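Local coordinates for protein alpha-1,2-mannosidase (Bacteroides thetaiotaomicron, PDB 2WW2) that hydrolyses alpha-mannosides with inversion of anomeric configuration, as a calcium-dependent glycoside hydrolase of family 92 from a human gut symbiont, at residues Q468-A471 with D472-Y475; A407-H410 with Q411-R415; N329-W332 with D333-R336; A590-L593 with Y594-I597. One frame throughout, in Å; residues are numbered along the deposited sequence. Where two conformers were deposited one is given.

Contact 1: residues Q468-A471 with D472-Y475; sequences QDIA and DQYY
Gln468 and Asp472 sit one helical turn apart, joined once through the backbone and once through their side chains. From CB outward, Gln468 runs toward Asp472. Its first torsion sets CG anti to the backbone N (chi1 -163°), and a bend at chi2 brings the amide end back toward Asp472. CG comes alongside the carboxylate of Asp472, 3.7 Å from OD2. CD lies 3.8 Å from Asp472 OD1 and carries the amide across. At the tip, Gln468 NE2 gives a hydrogen bond of 2.8 Å to Asp472 OD1. The acceptor lies almost exactly in the amide plane, but the carboxylate is met from above its own plane, 38° out of it, and the amide and carboxylate planes are 43° apart. NE2 also reaches Glu463 OE2, which places the amide nitrogen between two acidic groups and should favour its present rotation.

The backbone bond of the same pair runs from Asp472 N to Gln468 O at 2.8 Å. Farther along the turn, Ile470 and Tyr474 point the same way: Ile470 CG2 packs 4.1 Å from Tyr474 CD2, while Ile470 O lies at the edge of that ring, in its plane. The methyl of Ala471 rests 4.1 Å from CE2 of Tyr475, whose hydroxyl binds Glu463 OE1.

Both tyrosines also lean on helix 444-465. This is ordinary i to i+4 alpha-helical spacing with one polar side-chain link, on a short helix paired with the preceding long one, consistent with the helical hairpins of the six-hairpin glycosidase (alpha/alpha) barrel.

Contact 2: residues A407-H410 with Q411-R415; sequences AMIH and QTQAR
The carbonyl oxygen of Ile409 is gripped twice by Thr412: the hydroxyl OG1 donates to Ile409 O at 2.7 Å, and the backbone N of Thr412 donates to it at 3.0 Å. Both arrive from the same face of the carbonyl plane, OG1 moderately tilted and the amide well above the plane, 64° out. Thr412 can do this because OG1 sits between its own backbone N and carbonyl carbon (chi1 70°), folded back over the preceding turn; CG2 then lies against Met408 O at 3.3 Å. The same OG1 is hydrogen-bonded to the hydroxyl of Tyr474, so this buried oxygen has a partner within its own helix and another outside it. With a valine here, Ile409 O would probably lose its shortest bond and the Tyr474 hydroxyl would be left without this mate.

These bonds belong to the C-terminal end of helix 401-413, where the spacing tightens. Gln411 N still follows the alpha pattern to Ala407 O, Thr412 N keeps a weak bond to Met408 O, and Gln413 N turns to His410 O at 3.0 Å, an i to i+3 bond of 3-10 character.

One water donates to both Ala407 O and Gln411 OE1, at 2.8 Å from Gln411 OE1, and so ties the side chain to the turn before it. The other end of that amide, NE2, is bound by Glu369 OE2 and Met367 O, which together with the water should hold the amide in its rotation. Across the end of the helix the imidazole of His410 lies obliquely against the Ala414 methyl, CE1 to CB 3.5 Å, and also meets the ring of Phe366.

Contact 3: residues N329-W332 with D333-R336; sequences NGFW and DTFR
Trp332 is the hub, with Arg336 over one face of its indole and Asp333 obliquely beside it. CG anti to the backbone N (chi1 180°) puts the indole on the side of its own carbonyl, where Arg336 reaches both. Arg336 NH2 stands 3.1 Å above the Trp332 ring plane, toward the rim. Arg336 CZ is 4.6 Å from the centroid of the Trp332 five-membered ring, a cation-pi contact with the planes 76° apart. Trp332 O meets the guanidinium at its edge: Arg336 NE donates to it at 2.8 Å, and NH2 adds a weak bond. Glu450 pairs with NH2. With alanine here in place of Trp332, Arg336 NH2 would probably lose the ring face it stands on, leaving a gap beside the guanidinium and its charge without that aromatic partner.

Asp333 OD1 lies 3.7 Å from Trp332 CE3 and accepts from Gln585 NE2; two conformers are modelled, so the carboxylate's contacts, including one to a glycerol, are less certain. Thr334 reaches back to the strand end, OG1 giving a 2.8 Å hydrogen bond to Asn329 OD1 from well above the amide plane; that oxygen also bonds His339 NE2. Gly330 O takes the N-H groups of both Asp333 and Thr334.

Gly330 is the N-cap where strand 326-330 passes into a short helix. The glycerol, probably from the crystallisation liquor, bonds Gly330 N and possibly marks a pocket of the catalytic domain.

Contact 4: residues A590-L593 with Y594-I597; sequences AIYL and YDYI
Tyr596 lays the edge of its ring against the backbone of the turn before it: CD2 is 3.5 Å from Tyr592 O and CE2 3.6 Å from the same oxygen, which sits in the plane of the ring. This is the tight part. Tyr592 O also accepts from Asp595 N at 3.1 Å, and Leu593 O from Tyr596 N at 3.0 Å, both donors well above the carbonyl planes. Ile597 folds back so that CG1 reaches Leu593 O at 3.6 Å, its CG1 branch held between backbone N and carbonyl carbon (chi1 62°).

Bonds of i to i+3 spacing, centred on residues 594-595, mark a short helical segment of 3-10 type, not a regular alpha helix, in the connection between helices 565-577 and 600-613 of the catalytic domain.

Side chain to side chain the fit is looser. Leu593 CD2 and Tyr596 CD2 are 4.4 Å apart, and Tyr592 runs beside Asp595 with CD1 4.1 Å from OD2. All of this is buried, so the looser flanks face protein, not solvent: Leu593 packs on Trp524, and the Tyr592 hydroxyl bonds Ser638 OG. Tyr594 turns a ring edge to Ile591 O, CD2 at 3.4 Å, and sends its hydroxyl to Asp548 OD1, against helix 540-551.

From the N terminus the order is contact 3, contact 2, contact 1 and contact 4, strictly in series: none nests in or crosses another. Each is one continuous run of chain, closing no loop larger than a helical turn, and all four lie in the catalytic domain. Contacts 1 and 2 touch directly, joining helix 468-475 to the end of helix 401-413. Helix 444-465 backs both, and its Glu450 and Tyr453 reach contact 3; helix 383-393 likewise touches contacts 2 and 3, whose nearest atoms are about 7 Å apart. Contact 4 stands apart, about 9 Å from contact 3 at the nearest atoms, and packs on helix 540-551, before it in the chain, and helix 600-613, after it.

Contact 1: residues Q468-A471 with D472-Y475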
loop_
_atom_site.group_PDB
_atom_site.type_symbol
_atom_site.label_atom_id
_atom_site.label_comp_id
_atom_site.label_asym_id
_atom_site.label_seq_id
_atom_site.Cartn_x
_atom_site.Cartn_y
_atom_site.Cartn_z
ATOM N N GLN A 468 47.810 18.915 7.284
ATOM C CA GLN A 468 46.658 19.808 7.297
ATOM C C GLN A 468 46.185 20.273 5.918
ATOM O O GLN A 468 44.985 20.448 5.704
ATOM C CB GLN A 468 46.937 21.028 8.185
ATOM C CG GLN A 468 45.673 21.775 8.580
ATOM C CD GLN A 468 44.757 20.918 9.420
ATOM O OE1 GLN A 468 45.180 20.358 10.433
ATOM N NE2 GLN A 468 43.495 20.788 8.997
ATOM N N ASP A 469 47.104 20.467 4.983
ATOM C CA ASP A 469 46.713 20.874 3.632
ATOM C C ASP A 469 45.855 19.804 2.965
ATOM O O ASP A 469 44.791 20.088 2.406
ATOM C CB ASP A 469 47.945 21.163 2.771
ATOM C CG ASP A 469 48.581 22.502 3.097
ATOM O OD1 ASP A 469 47.876 23.375 3.662
ATOM O OD2 ASP A 469 49.784 22.688 2.788
ATOM N N ILE A 470 46.313 18.563 3.028
ATOM C CA ILE A 470 45.524 17.455 2.495
ATOM C C ILE A 470 44.212 17.301 3.268
ATOM O O ILE A 470 43.147 17.057 2.672
ATOM C CB ILE A 470 46.332 16.140 2.495
ATOM C CG1 ILE A 470 47.489 16.247 1.483
ATOM C CG2 ILE A 470 45.421 14.937 2.176
ATOM C CD1 ILE A 470 48.490 15.094 1.556
ATOM N N ALA A 471 44.270 17.451 4.589
ATOM C CA ALA A 471 43.027 17.389 5.384
ATOM C C ALA A 471 42.015 18.444 4.920
ATOM O O ALA A 471 40.845 18.140 4.694
ATOM C CB ALA A 471 43.318 17.531 6.878
ATOM N N ASP A 472 42.460 19.686 4.773
ATOM C CA ASP A 472 41.564 20.746 4.311
ATOM C C ASP A 472 41.035 20.476 2.890
ATOM O O ASP A 472 39.880 20.756 2.593
ATOM C CB ASP A 472 42.241 22.130 4.419
ATOM C CG ASP A 472 42.608 22.499 5.871
ATOM O OD1 ASP A 472 42.081 21.887 6.830
ATOM O OD2 ASP A 472 43.429 23.405 6.057
ATOM N N GLN A 473 41.856 19.903 2.014
ATOM C CA GLN A 473 41.359 19.524 0.678
ATOM C C GLN A 473 40.161 18.577 0.792
ATOM O O GLN A 473 39.184 18.681 0.043
ATOM C CB GLN A 473 42.435 18.824 -0.140
ATOM C CG GLN A 473 43.481 19.730 -0.743
ATOM C CD GLN A 473 44.616 18.924 -1.335
ATOM O OE1 GLN A 473 45.785 19.145 -1.014
ATOM N NE2 GLN A 473 44.275 17.959 -2.171
ATOM N N TYR A 474 40.255 17.631 1.719
ATOM C CA TYR A 474 39.236 16.611 1.837
ATOM C C TYR A 474 38.037 17.063 2.660
ATOM O O TYR A 474 36.907 16.683 2.359
ATOM C CB TYR A 474 39.837 15.269 2.313
ATOM C CG TYR A 474 40.381 14.482 1.142
ATOM C CD1 TYR A 474 39.588 13.539 0.492
ATOM C CD2 TYR A 474 41.671 14.712 0.654
ATOM C CE1 TYR A 474 40.058 12.839 -0.604
ATOM C CE2 TYR A 474 42.146 14.017 -0.450
ATOM C CZ TYR A 474 41.327 13.093 -1.074
ATOM O OH TYR A 474 41.788 12.387 -2.155
ATOM N N TYR A 475 38.276 17.878 3.686
ATOM C CA TYR A 475 37.184 18.465 4.451
ATOM C C TYR A 475 36.290 19.314 3.545
ATOM O O TYR A 475 35.081 19.407 3.767
ATOM C CB TYR A 475 37.713 19.301 5.630
ATOM C CG TYR A 475 38.058 18.479 6.869
ATOM C CD1 TYR A 475 37.129 17.601 7.416
ATOM C CD2 TYR A 475 39.290 18.622 7.511
ATOM C CE1 TYR A 475 37.419 16.870 8.557
ATOM C CE2 TYR A 475 39.597 17.886 8.650
ATOM C CZ TYR A 475 38.655 17.024 9.171
ATOM O OH TYR A 475 38.937 16.282 10.292
#

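Contact 2: residues A407-H410 with Q411-R415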
loop_
_atom_site.group_PDB
_atom_site.type_symbol
_atom_site.label_atom_id
_atom_site.label_comp_id
_atom_site.label_asym_id
_atom_site.label_seq_id
_atom_site.Cartn_x
_atom_site.Cartn_y
_atom_site.Cartn_z
ATOM N N ALA A 407 47.143 5.077 -0.581
ATOM C CA ALA A 407 46.130 4.138 -1.032
ATOM C C ALA A 407 44.731 4.763 -0.991
ATOM O O ALA A 407 43.934 4.580 -1.915
ATOM C CB ALA A 407 46.170 2.864 -0.156
ATOM N N MET A 408 44.439 5.493 0.086
ATOM C CA MET A 408 43.133 6.136 0.267
ATOM C C MET A 408 42.889 7.174 -0.813
ATOM O O MET A 408 41.830 7.204 -1.436
ATOM C CB MET A 408 43.073 6.848 1.622
ATOM C CG MET A 408 42.959 5.924 2.822
ATOM S SD MET A 408 43.148 6.924 4.314
ATOM C CE MET A 408 43.439 5.597 5.490
ATOM N N ILE A 409 43.873 8.047 -1.013
ATOM C CA ILE A 409 43.752 9.071 -2.023
ATOM C C ILE A 409 43.583 8.447 -3.414
ATOM O O ILE A 409 42.767 8.924 -4.221
ATOM C CB ILE A 409 44.978 10.029 -2.015
ATOM C CG1 ILE A 409 44.987 10.850 -0.723
ATOM C CG2 ILE A 409 44.931 10.961 -3.221
ATOM C CD1 ILE A 409 46.251 11.651 -0.521
ATOM N N HIS A 410 44.359 7.405 -3.712
ATOM C CA HIS A 410 44.279 6.763 -5.032
ATOM C C HIS A 410 42.891 6.161 -5.267
ATOM O O HIS A 410 42.331 6.228 -6.365
ATOM C CB HIS A 410 45.368 5.697 -5.193
ATOM C CG HIS A 410 45.216 4.859 -6.422
ATOM N ND1 HIS A 410 45.624 5.278 -7.674
ATOM C CD2 HIS A 410 44.696 3.622 -6.591
ATOM C CE1 HIS A 410 45.356 4.333 -8.559
ATOM N NE2 HIS A 410 44.791 3.319 -7.924
ATOM N N GLN A 411 42.325 5.592 -4.213
ATOM C CA GLN A 411 40.995 5.001 -4.286
ATOM C C GLN A 411 39.942 6.048 -4.705
ATOM O O GLN A 411 38.908 5.706 -5.287
ATOM C CB GLN A 411 40.635 4.374 -2.928
ATOM C CG GLN A 411 39.460 3.386 -2.962
ATOM C CD GLN A 411 39.855 2.019 -3.495
ATOM O OE1 GLN A 411 40.976 1.822 -3.982
ATOM N NE2 GLN A 411 38.937 1.054 -3.389
ATOM N N THR A 412 40.204 7.318 -4.422
ATOM C CA THR A 412 39.250 8.374 -4.743
ATOM C C THR A 412 39.622 9.102 -6.032
ATOM O O THR A 412 38.864 9.947 -6.497
ATOM C CB THR A 412 39.206 9.450 -3.639
ATOM O OG1 THR A 412 40.433 10.200 -3.667
ATOM C CG2 THR A 412 39.018 8.822 -2.256
ATOM N N GLN A 413 40.792 8.802 -6.590
ATOM C CA GLN A 413 41.294 9.546 -7.748
ATOM C C GLN A 413 41.556 8.648 -8.951
ATOM O O GLN A 413 42.232 9.049 -9.909
ATOM C CB GLN A 413 42.575 10.288 -7.376
ATOM C CG GLN A 413 42.339 11.350 -6.316
ATOM C CD GLN A 413 41.518 12.517 -6.837
ATOM O OE1 GLN A 413 40.408 12.787 -6.362
ATOM N NE2 GLN A 413 42.049 13.202 -7.822
ATOM N N ALA A 414 41.018 7.432 -8.889
ATOM C CA ALA A 414 41.133 6.476 -9.980
ATOM C C ALA A 414 40.006 5.452 -9.868
ATOM O O ALA A 414 39.350 5.344 -8.839
ATOM C CB ALA A 414 42.479 5.761 -9.936
ATOM N N ARG A 415 39.803 4.694 -10.939
ATOM C CA ARG A 415 38.827 3.623 -10.951
ATOM C C ARG A 415 39.368 2.494 -11.806
ATOM O O ARG A 415 40.043 2.729 -12.816
ATOM C CB ARG A 415 37.494 4.107 -11.535
ATOM C CG ARG A 415 36.301 3.269 -11.084
ATOM C CD ARG A 415 35.216 3.223 -12.153
ATOM N NE ARG A 415 35.557 2.306 -13.239
ATOM C CZ ARG A 415 34.745 2.019 -14.254
ATOM N NH1 ARG A 415 33.537 2.580 -14.326
ATOM N NH2 ARG A 415 35.139 1.164 -15.195
HETATM O O HOH W 1 43.632 2.652 -3.942
#

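Contact 3: residues N329-W332 with D333-R336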
loop_
_atom_site.group_PDB
_atom_site.type_symbol
_atom_site.label_atom_id
_atom_site.label_comp_id
_atom_site.label_asym_id
_atom_site.label_seq_id
_atom_site.Cartn_x
_atom_site.Cartn_y
_atom_site.Cartn_z
ATOM N N ASN A 329 34.093 -10.250 1.687
ATOM C CA ASN A 329 33.500 -9.159 2.423
ATOM C C ASN A 329 33.073 -8.093 1.453
ATOM O O ASN A 329 33.831 -7.788 0.547
ATOM C CB ASN A 329 34.563 -8.528 3.348
ATOM C CG ASN A 329 34.036 -8.317 4.716
ATOM O OD1 ASN A 329 34.224 -7.261 5.327
ATOM N ND2 ASN A 329 33.347 -9.344 5.229
ATOM N N GLY A 330 31.877 -7.540 1.657
ATOM C CA GLY A 330 31.480 -6.284 1.022
ATOM C C GLY A 330 31.536 -5.151 2.041
ATOM O O GLY A 330 30.639 -5.003 2.879
ATOM N N PHE A 331 32.582 -4.345 1.964
ATOM C CA PHE A 331 32.764 -3.278 2.927
ATOM C C PHE A 331 31.580 -2.311 2.946
ATOM O O PHE A 331 31.307 -1.719 3.974
ATOM C CB PHE A 331 34.054 -2.512 2.664
ATOM C CG PHE A 331 35.311 -3.325 2.865
ATOM C CD1 PHE A 331 35.334 -4.417 3.736
ATOM C CD2 PHE A 331 36.492 -2.956 2.218
ATOM C CE1 PHE A 331 36.494 -5.149 3.922
ATOM C CE2 PHE A 331 37.691 -3.691 2.417
ATOM C CZ PHE A 331 37.681 -4.780 3.259
ATOM N N TRP A 332 30.893 -2.155 1.811
ATOM C CA TRP A 332 29.713 -1.294 1.738
ATOM C C TRP A 332 28.727 -1.689 2.823
ATOM O O TRP A 332 28.019 -0.859 3.402
ATOM C CB TRP A 332 29.037 -1.392 0.358
ATOM C CG TRP A 332 27.823 -0.527 0.259
ATOM C CD1 TRP A 332 27.785 0.842 0.142
ATOM C CD2 TRP A 332 26.464 -0.963 0.310
ATOM N NE1 TRP A 332 26.480 1.278 0.084
ATOM C CE2 TRP A 332 25.647 0.190 0.187
ATOM C CE3 TRP A 332 25.854 -2.220 0.440
ATOM C CZ2 TRP A 332 24.245 0.122 0.193
ATOM C CZ3 TRP A 332 24.462 -2.288 0.452
ATOM C CH2 TRP A 332 23.672 -1.126 0.328
ATOM N N ASP A 333 28.684 -2.973 3.116
ATOM C CA ASP A 333 27.822 -3.473 4.198
ATOM C C ASP A 333 28.544 -3.464 5.538
ATOM O O ASP A 333 28.014 -2.973 6.560
ATOM C CB ASP A 333 27.378 -4.910 3.925
ATOM C CG ASP A 333 26.092 -4.986 3.129
ATOM O OD1 ASP A 333 25.108 -4.292 3.474
ATOM O OD2 ASP A 333 26.066 -5.758 2.170
ATOM N N THR A 334 29.742 -4.029 5.554
ATOM C CA THR A 334 30.383 -4.366 6.836
ATOM C C THR A 334 31.114 -3.204 7.546
ATOM O O THR A 334 31.482 -3.343 8.693
ATOM C CB THR A 334 31.329 -5.580 6.683
ATOM O OG1 THR A 334 32.382 -5.250 5.761
ATOM C CG2 THR A 334 30.541 -6.808 6.175
ATOM N N PHE A 335 31.319 -2.063 6.881
ATOM C CA PHE A 335 31.976 -0.936 7.573
ATOM C C PHE A 335 31.086 -0.359 8.675
ATOM O O PHE A 335 31.578 0.258 9.616
ATOM C CB PHE A 335 32.362 0.189 6.595
ATOM C CG PHE A 335 31.260 1.217 6.358
ATOM C CD1 PHE A 335 31.050 2.255 7.255
ATOM C CD2 PHE A 335 30.479 1.175 5.202
ATOM C CE1 PHE A 335 30.043 3.216 7.025
ATOM C CE2 PHE A 335 29.486 2.145 4.961
ATOM C CZ PHE A 335 29.265 3.149 5.885
ATOM N N ARG A 336 29.780 -0.537 8.534
ATOM C CA ARG A 336 28.801 0.165 9.375
ATOM C C ARG A 336 28.827 -0.311 10.831
ATOM O O ARG A 336 28.749 0.509 11.757
ATOM C CB ARG A 336 27.368 0.055 8.782
ATOM C CG ARG A 336 27.257 0.688 7.365
ATOM C CD ARG A 336 26.014 0.301 6.548
ATOM N NE ARG A 336 26.268 0.518 5.112
ATOM C CZ ARG A 336 26.070 1.672 4.473
ATOM N NH1 ARG A 336 25.607 2.725 5.133
ATOM N NH2 ARG A 336 26.343 1.779 3.172
#

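Contact 4: residues A590-L593 with Y594-I597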
loop_
_atom_site.group_PDB
_atom_site.type_symbol
_atom_site.label_atom_id
_atom_site.label_comp_id
_atom_site.label_asym_id
_atom_site.label_seq_id
_atom_site.Cartn_x
_atom_site.Cartn_y
_atom_site.Cartn_z
ATOM N N ALA A 590 19.629 5.315 11.629
ATOM C CA ALA A 590 18.703 6.450 11.770
ATOM C C ALA A 590 17.984 6.523 13.120
ATOM O O ALA A 590 17.724 7.613 13.631
ATOM C CB ALA A 590 17.702 6.486 10.610
ATOM N N ILE A 591 17.657 5.378 13.709
ATOM C CA ILE A 591 17.008 5.410 15.019
ATOM C C ILE A 591 17.846 6.145 16.066
ATOM O O ILE A 591 17.299 6.730 17.005
ATOM C CB ILE A 591 16.668 4.005 15.544
ATOM C CG1 ILE A 591 15.460 3.476 14.796
ATOM C CG2 ILE A 591 16.306 4.080 17.023
ATOM C CD1 ILE A 591 14.979 2.093 15.293
ATOM N N TYR A 592 19.167 6.150 15.885
ATOM C CA TYR A 592 20.051 6.783 16.864
ATOM C C TYR A 592 20.147 8.286 16.665
ATOM O O TYR A 592 20.766 8.967 17.484
ATOM C CB TYR A 592 21.460 6.172 16.819
ATOM C CG TYR A 592 21.513 4.778 17.423
ATOM C CD1 TYR A 592 21.712 4.604 18.795
ATOM C CD2 TYR A 592 21.328 3.650 16.633
ATOM C CE1 TYR A 592 21.742 3.339 19.368
ATOM C CE2 TYR A 592 21.342 2.366 17.195
ATOM C CZ TYR A 592 21.544 2.229 18.570
ATOM O OH TYR A 592 21.580 0.971 19.141
ATOM N N LEU A 593 19.552 8.810 15.598
ATOM C CA LEU A 593 19.725 10.241 15.284
ATOM C C LEU A 593 19.036 11.149 16.309
ATOM O O LEU A 593 19.415 12.301 16.471
ATOM C CB LEU A 593 19.273 10.560 13.853
ATOM C CG LEU A 593 20.188 10.017 12.744
ATOM C CD1 LEU A 593 19.557 10.201 11.344
ATOM C CD2 LEU A 593 21.529 10.696 12.796
ATOM N N TYR A 594 18.028 10.641 17.010
ATOM C CA TYR A 594 17.409 11.449 18.063
ATOM C C TYR A 594 18.424 11.871 19.131
ATOM O O TYR A 594 18.205 12.870 19.801
ATOM C CB TYR A 594 16.274 10.723 18.744
ATOM C CG TYR A 594 15.068 10.378 17.878
ATOM C CD1 TYR A 594 14.100 11.337 17.570
ATOM C CD2 TYR A 594 14.860 9.078 17.444
ATOM C CE1 TYR A 594 12.970 11.005 16.828
ATOM C CE2 TYR A 594 13.736 8.732 16.681
ATOM C CZ TYR A 594 12.801 9.698 16.380
ATOM O OH TYR A 594 11.687 9.350 15.643
ATOM N N ASP A 595 19.510 11.109 19.281
ATOM C CA ASP A 595 20.589 11.417 20.248
ATOM C C ASP A 595 21.316 12.711 19.921
ATOM O O ASP A 595 21.980 13.292 20.787
ATOM C CB ASP A 595 21.659 10.319 20.259
ATOM C CG ASP A 595 21.286 9.097 21.105
ATOM O OD1 ASP A 595 20.331 9.144 21.900
ATOM O OD2 ASP A 595 22.004 8.070 20.991
ATOM N N TYR A 596 21.229 13.135 18.659
ATOM C CA TYR A 596 21.984 14.283 18.147
ATOM C C TYR A 596 21.165 15.572 18.149
ATOM O O TYR A 596 21.701 16.670 17.942
ATOM C CB TYR A 596 22.469 13.998 16.706
ATOM C CG TYR A 596 23.464 12.857 16.619
ATOM C CD1 TYR A 596 24.812 13.102 16.335
ATOM C CD2 TYR A 596 23.060 11.545 16.834
ATOM C CE1 TYR A 596 25.733 12.060 16.272
ATOM C CE2 TYR A 596 23.970 10.493 16.779
ATOM C CZ TYR A 596 25.307 10.762 16.497
ATOM O OH TYR A 596 26.198 9.716 16.460
ATOM N N ILE A 597 19.858 15.438 18.356
ATOM C CA ILE A 597 18.965 16.566 18.190
ATOM C C ILE A 597 18.017 16.714 19.376
ATOM O O ILE A 597 16.956 17.311 19.244
ATOM C CB ILE A 597 18.172 16.454 16.858
ATOM C CG1 ILE A 597 17.291 15.209 16.850
ATOM C CG2 ILE A 597 19.127 16.360 15.699
ATOM C CD1 ILE A 597 16.790 14.838 15.472
#